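Local coordinates for mitochondrial RNA-binding protein 2 (Trypanosoma brucei, PDB 2GIA) that forms a complex with mitochondrial RNA-binding protein 1 that binds guide RNA and acts as an RNA matchmaker in mitochondrial RNA editing, at residues V95-L109 with V116-P129. Numbering follows the deposited sequence.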
loop_
_atom_site.group_PDB
_atom_site.type_symbol
_atom_site.label_atom_id
_atom_site.label_comp_id
_atom_site.label_asym_id
_atom_site.label_seq_id
_atom_site.Cartn_x
_atom_site.Cartn_y
_atom_site.Cartn_z
ATOM N N VAL D 95 -8.065 1.208 -26.326
ATOM C CA VAL D 95 -9.138 1.921 -25.620
ATOM C C VAL D 95 -8.524 2.818 -24.543
ATOM O O VAL D 95 -7.717 2.363 -23.711
ATOM C CB VAL D 95 -10.080 0.934 -24.909
ATOM C CG1 VAL D 95 -11.153 1.704 -24.116
ATOM C CG2 VAL D 95 -10.702 -0.015 -25.907
ATOM N N MET D 96 -8.895 4.086 -24.529
ATOM C CA MET D 96 -8.336 4.954 -23.519
ATOM C C MET D 96 -9.417 5.308 -22.548
ATOM O O MET D 96 -10.433 5.871 -22.923
ATOM C CB MET D 96 -7.751 6.197 -24.143
ATOM C CG MET D 96 -6.664 5.893 -25.141
ATOM S SD MET D 96 -5.597 7.339 -25.298
ATOM C CE MET D 96 -6.807 8.673 -25.571
ATOM N N LEU D 97 -9.192 4.958 -21.288
ATOM C CA LEU D 97 -10.147 5.211 -20.232
ATOM C C LEU D 97 -9.708 6.417 -19.417
ATOM O O LEU D 97 -8.629 6.422 -18.821
ATOM C CB LEU D 97 -10.226 4.010 -19.283
ATOM C CG LEU D 97 -10.429 2.585 -19.815
ATOM C CD1 LEU D 97 -10.230 1.601 -18.664
ATOM C CD2 LEU D 97 -11.819 2.435 -20.405
ATOM N N PRO D 98 -10.555 7.449 -19.356
ATOM C CA PRO D 98 -10.284 8.676 -18.602
ATOM C C PRO D 98 -10.217 8.301 -17.119
ATOM O O PRO D 98 -10.798 7.288 -16.692
ATOM C CB PRO D 98 -11.514 9.543 -18.874
ATOM C CG PRO D 98 -12.084 8.981 -20.125
ATOM C CD PRO D 98 -11.870 7.504 -20.008
ATOM N N ALA D 99 -9.566 9.153 -16.347
ATOM C CA ALA D 99 -9.367 8.946 -14.929
ATOM C C ALA D 99 -10.617 8.639 -14.134
ATOM O O ALA D 99 -10.555 7.913 -13.150
ATOM C CB ALA D 99 -8.655 10.142 -14.328
ATOM N N VAL D 100 -11.757 9.172 -14.552
ATOM C CA VAL D 100 -12.984 8.920 -13.810
ATOM C C VAL D 100 -13.368 7.441 -13.756
ATOM O O VAL D 100 -14.065 7.022 -12.823
ATOM C CB VAL D 100 -14.171 9.739 -14.391
ATOM C CG1 VAL D 100 -14.457 9.296 -15.827
ATOM C CG2 VAL D 100 -15.408 9.559 -13.523
ATOM N N TYR D 101 -12.942 6.640 -14.733
ATOM C CA TYR D 101 -13.283 5.218 -14.701
ATOM C C TYR D 101 -12.462 4.392 -13.692
ATOM O O TYR D 101 -12.818 3.268 -13.392
ATOM C CB TYR D 101 -13.066 4.584 -16.072
ATOM C CG TYR D 101 -14.180 4.835 -17.047
ATOM C CD1 TYR D 101 -15.453 4.295 -16.826
ATOM C CD2 TYR D 101 -13.990 5.657 -18.159
ATOM C CE1 TYR D 101 -16.523 4.573 -17.679
ATOM C CE2 TYR D 101 -15.065 5.943 -19.038
ATOM C CZ TYR D 101 -16.325 5.396 -18.780
ATOM O OH TYR D 101 -17.401 5.675 -19.601
ATOM N N THR D 102 -11.366 4.923 -13.171
ATOM C CA THR D 102 -10.553 4.086 -12.282
ATOM C C THR D 102 -11.317 3.557 -11.091
ATOM O O THR D 102 -11.335 2.327 -10.823
ATOM C CB THR D 102 -9.319 4.851 -11.825
ATOM O OG1 THR D 102 -8.648 5.324 -12.998
ATOM C CG2 THR D 102 -8.343 3.914 -11.012
ATOM N N ALA D 103 -11.961 4.463 -10.369
ATOM C CA ALA D 103 -12.725 4.067 -9.208
ATOM C C ALA D 103 -13.891 3.145 -9.573
ATOM O O ALA D 103 -14.279 2.317 -8.750
ATOM C CB ALA D 103 -13.233 5.331 -8.455
ATOM N N ARG D 104 -14.460 3.264 -10.788
ATOM C CA ARG D 104 -15.590 2.378 -11.175
ATOM C C ARG D 104 -15.133 0.954 -11.437
ATOM O O ARG D 104 -15.857 0.016 -11.129
ATOM C CB ARG D 104 -16.319 2.893 -12.432
ATOM C CG ARG D 104 -17.069 4.227 -12.128
ATOM C CD ARG D 104 -17.807 4.741 -13.372
ATOM N NE ARG D 104 -18.500 5.994 -13.104
ATOM C CZ ARG D 104 -19.777 6.096 -12.723
ATOM N NH1 ARG D 104 -20.549 5.015 -12.553
ATOM N NH2 ARG D 104 -20.296 7.303 -12.529
ATOM N N PHE D 105 -13.948 0.802 -12.032
ATOM C CA PHE D 105 -13.374 -0.528 -12.231
ATOM C C PHE D 105 -12.992 -1.081 -10.858
ATOM O O PHE D 105 -13.237 -2.250 -10.574
ATOM C CB PHE D 105 -12.135 -0.448 -13.117
ATOM C CG PHE D 105 -12.452 -0.585 -14.606
ATOM C CD1 PHE D 105 -12.260 -1.800 -15.254
ATOM C CD2 PHE D 105 -12.963 0.488 -15.318
ATOM C CE1 PHE D 105 -12.584 -1.937 -16.635
ATOM C CE2 PHE D 105 -13.291 0.370 -16.695
ATOM C CZ PHE D 105 -13.099 -0.840 -17.335
ATOM N N LEU D 106 -12.389 -0.243 -10.001
ATOM C CA LEU D 106 -11.998 -0.714 -8.669
ATOM C C LEU D 106 -13.230 -1.197 -7.927
ATOM O O LEU D 106 -13.190 -2.214 -7.203
ATOM C CB LEU D 106 -11.270 0.418 -7.863
ATOM C CG LEU D 106 -9.807 0.584 -8.345
ATOM C CD1 LEU D 106 -9.224 1.892 -7.760
ATOM C CD2 LEU D 106 -8.938 -0.625 -7.910
ATOM N N ALA D 107 -14.347 -0.474 -8.087
ATOM C CA ALA D 107 -15.550 -0.878 -7.371
ATOM C C ALA D 107 -15.983 -2.300 -7.755
ATOM O O ALA D 107 -16.495 -3.035 -6.909
ATOM C CB ALA D 107 -16.695 0.132 -7.603
ATOM N N VAL D 108 -15.760 -2.691 -9.011
ATOM C CA VAL D 108 -16.123 -4.037 -9.442
ATOM C C VAL D 108 -15.119 -5.049 -8.863
ATOM O O VAL D 108 -15.518 -6.057 -8.277
ATOM C CB VAL D 108 -16.178 -4.143 -11.002
ATOM C CG1 VAL D 108 -16.360 -5.627 -11.447
ATOM C CG2 VAL D 108 -17.353 -3.266 -11.544
ATOM N N LEU D 109 -13.823 -4.758 -8.984
ATOM C CA LEU D 109 -12.781 -5.646 -8.461
ATOM C C LEU D 109 -12.917 -5.852 -6.949
ATOM O O LEU D 109 -12.631 -6.922 -6.438
ATOM C CB LEU D 109 -11.379 -5.045 -8.768
ATOM C CG LEU D 109 -11.063 -4.996 -10.276
ATOM C CD1 LEU D 109 -9.920 -4.030 -10.641
ATOM C CD2 LEU D 109 -10.680 -6.397 -10.692
ATOM N N VAL D 116 -19.345 -2.276 -14.617
ATOM C CA VAL D 116 -18.946 -0.940 -15.019
ATOM C C VAL D 116 -19.046 -0.956 -16.542
ATOM O O VAL D 116 -18.551 -1.881 -17.185
ATOM C CB VAL D 116 -17.488 -0.544 -14.599
ATOM C CG1 VAL D 116 -16.454 -1.583 -15.081
ATOM C CG2 VAL D 116 -17.147 0.812 -15.202
ATOM N N GLU D 117 -19.702 0.055 -17.103
ATOM C CA GLU D 117 -19.875 0.181 -18.555
ATOM C C GLU D 117 -19.102 1.363 -19.093
ATOM O O GLU D 117 -19.102 2.431 -18.498
ATOM C CB GLU D 117 -21.346 0.391 -18.905
ATOM C CG GLU D 117 -22.200 -0.840 -18.714
ATOM C CD GLU D 117 -23.610 -0.622 -19.228
ATOM O OE1 GLU D 117 -23.744 0.006 -20.298
ATOM O OE2 GLU D 117 -24.573 -1.079 -18.578
ATOM N N VAL D 118 -18.428 1.167 -20.218
ATOM C CA VAL D 118 -17.681 2.239 -20.859
ATOM C C VAL D 118 -18.368 2.440 -22.223
ATOM O O VAL D 118 -18.521 1.482 -22.982
ATOM C CB VAL D 118 -16.214 1.822 -21.120
ATOM C CG1 VAL D 118 -15.427 3.006 -21.644
ATOM C CG2 VAL D 118 -15.591 1.234 -19.839
ATOM N N HIS D 119 -18.784 3.672 -22.515
ATOM C CA HIS D 119 -19.457 4.000 -23.787
ATOM C C HIS D 119 -18.807 5.190 -24.469
ATOM O O HIS D 119 -18.647 6.251 -23.867
ATOM C CB HIS D 119 -20.940 4.344 -23.573
ATOM C CG HIS D 119 -21.752 3.223 -23.003
ATOM N ND1 HIS D 119 -22.077 2.093 -23.727
ATOM C CD2 HIS D 119 -22.288 3.049 -21.773
ATOM C CE1 HIS D 119 -22.778 1.274 -22.964
ATOM N NE2 HIS D 119 -22.920 1.829 -21.774
ATOM N N SER D 120 -18.447 4.991 -25.734
ATOM C CA SER D 120 -17.829 6.008 -26.582
ATOM C C SER D 120 -18.300 5.756 -28.008
ATOM O O SER D 120 -19.031 4.799 -28.259
ATOM C CB SER D 120 -16.304 5.905 -26.532
ATOM O OG SER D 120 -15.807 6.525 -25.362
ATOM N N ARG D 121 -17.884 6.612 -28.938
ATOM C CA ARG D 121 -18.280 6.434 -30.332
ATOM C C ARG D 121 -17.345 5.451 -31.017
ATOM O O ARG D 121 -17.476 5.168 -32.212
ATOM C CB ARG D 121 -18.297 7.776 -31.074
ATOM C CG ARG D 121 -19.723 8.325 -31.312
ATOM C CD ARG D 121 -20.598 7.354 -32.142
ATOM N NE ARG D 121 -20.982 6.144 -31.402
ATOM C CZ ARG D 121 -21.426 5.017 -31.963
ATOM N NH1 ARG D 121 -21.549 4.921 -33.285
ATOM N NH2 ARG D 121 -21.753 3.980 -31.199
ATOM N N TYR D 122 -16.407 4.928 -30.239
ATOM C CA TYR D 122 -15.453 3.953 -30.735
ATOM C C TYR D 122 -15.493 2.706 -29.858
ATOM O O TYR D 122 -15.120 1.617 -30.295
ATOM C CB TYR D 122 -14.036 4.550 -30.751
ATOM C CG TYR D 122 -13.860 5.640 -31.791
ATOM C CD1 TYR D 122 -14.112 5.381 -33.142
ATOM C CD2 TYR D 122 -13.488 6.939 -31.425
ATOM C CE1 TYR D 122 -14.004 6.388 -34.107
ATOM C CE2 TYR D 122 -13.378 7.960 -32.381
ATOM C CZ TYR D 122 -13.640 7.677 -33.723
ATOM O OH TYR D 122 -13.556 8.673 -34.684
ATOM N N THR D 123 -15.975 2.855 -28.626
ATOM C CA THR D 123 -16.020 1.710 -27.721
ATOM C C THR D 123 -17.281 1.543 -26.890
ATOM O O THR D 123 -17.845 2.505 -26.379
ATOM C CB THR D 123 -14.828 1.735 -26.738
ATOM O OG1 THR D 123 -14.932 2.878 -25.884
ATOM C CG2 THR D 123 -13.535 1.816 -27.485
ATOM N N ASN D 124 -17.715 0.297 -26.768
ATOM C CA ASN D 124 -18.866 -0.054 -25.955
ATOM C C ASN D 124 -18.410 -1.303 -25.176
ATOM O O ASN D 124 -18.443 -2.421 -25.688
ATOM C CB ASN D 124 -20.083 -0.336 -26.856
ATOM C CG ASN D 124 -21.221 -1.018 -26.119
ATOM O OD1 ASN D 124 -21.334 -0.921 -24.893
ATOM N ND2 ASN D 124 -22.086 -1.709 -26.870
ATOM N N ALA D 125 -17.980 -1.113 -23.932
ATOM C CA ALA D 125 -17.492 -2.256 -23.141
ATOM C C ALA D 125 -18.054 -2.356 -21.737
ATOM O O ALA D 125 -18.527 -1.354 -21.175
ATOM C CB ALA D 125 -15.965 -2.207 -23.065
ATOM N N THR D 126 -18.008 -3.576 -21.185
ATOM C CA THR D 126 -18.434 -3.850 -19.806
ATOM C C THR D 126 -17.334 -4.654 -19.094
ATOM O O THR D 126 -16.566 -5.399 -19.742
ATOM C CB THR D 126 -19.763 -4.706 -19.699
ATOM O OG1 THR D 126 -19.510 -6.057 -20.107
ATOM C CG2 THR D 126 -20.875 -4.073 -20.541
ATOM N N PHE D 127 -17.265 -4.507 -17.767
ATOM C CA PHE D 127 -16.299 -5.240 -16.956
ATOM C C PHE D 127 -17.163 -5.746 -15.814
ATOM O O PHE D 127 -17.736 -4.964 -15.079
ATOM C CB PHE D 127 -15.179 -4.300 -16.426
ATOM C CG PHE D 127 -14.112 -5.016 -15.659
ATOM C CD1 PHE D 127 -13.120 -5.732 -16.336
ATOM C CD2 PHE D 127 -14.113 -5.013 -14.265
ATOM C CE1 PHE D 127 -12.125 -6.453 -15.639
ATOM C CE2 PHE D 127 -13.142 -5.719 -13.558
ATOM C CZ PHE D 127 -12.137 -6.446 -14.248
ATOM N N THR D 128 -17.204 -7.059 -15.651
ATOM C CA THR D 128 -18.050 -7.669 -14.660
ATOM C C THR D 128 -17.379 -8.882 -14.059
ATOM O O THR D 128 -16.409 -9.412 -14.622
ATOM C CB THR D 128 -19.338 -8.151 -15.371
ATOM O OG1 THR D 128 -18.957 -9.080 -16.391
ATOM C CG2 THR D 128 -20.038 -6.988 -16.081
ATOM N N PRO D 129 -17.885 -9.350 -12.909
ATOM C CA PRO D 129 -17.309 -10.539 -12.275
ATOM C C PRO D 129 -17.697 -11.738 -13.150
ATOM O O PRO D 129 -18.733 -11.725 -13.825
ATOM C CB PRO D 129 -18.018 -10.638 -10.924
ATOM C CG PRO D 129 -18.679 -9.337 -10.728
ATOM C CD PRO D 129 -18.860 -8.673 -12.042
#
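Val116 presses one methyl squarely onto the ring of Phe105: CG1 stands 3.9 Å from the ring centroid, a CH-pi contact only 3° off the normal. With CG1 set between its backbone N and carbonyl carbon, this valine leaves CG2 to reach 3.6 Å from CB of Arg104, still beside the Phe105 ring. That arginine lends just the root of its side chain to the contact; its extended chain carries the guanidinium away. Val118 fills the next hollow, CG2 meeting the edge of Phe105 while CG1 lies 3.8 Å from CZ of Tyr101 and 3.9 Å from CD2 of Leu97. Branched valines suit this strand because each fork serves two neighbours at once. From strand 123-129, Phe127 holds CG anti to its backbone N (chi1 -176°), which sends the ring toward helix 101-109. It meets Phe105 obliquely, planes at 40°, with Phe105 CE1 3.5 Å from Phe127 CB; Val108 CG1 packs obliquely on its CD2-CE2 side and Leu109 CD2 meets its edge. Before the helix, Val95 CG2 touches Thr123 CG2 at 3.7 Å, so the methyl of the threonine does the packing. Helix 101-109, which follows edge strand 89-97 of one antiparallel sheet, packs roughly along strands 116-119 and 123-129 of the other; Leu180 of helix 170-187 packs on Phe105 and Leu176 on Phe127. No hydrogen bond crosses between 95-109 and 116-129, which implies that their cohesion rests on apolar burial and close fit.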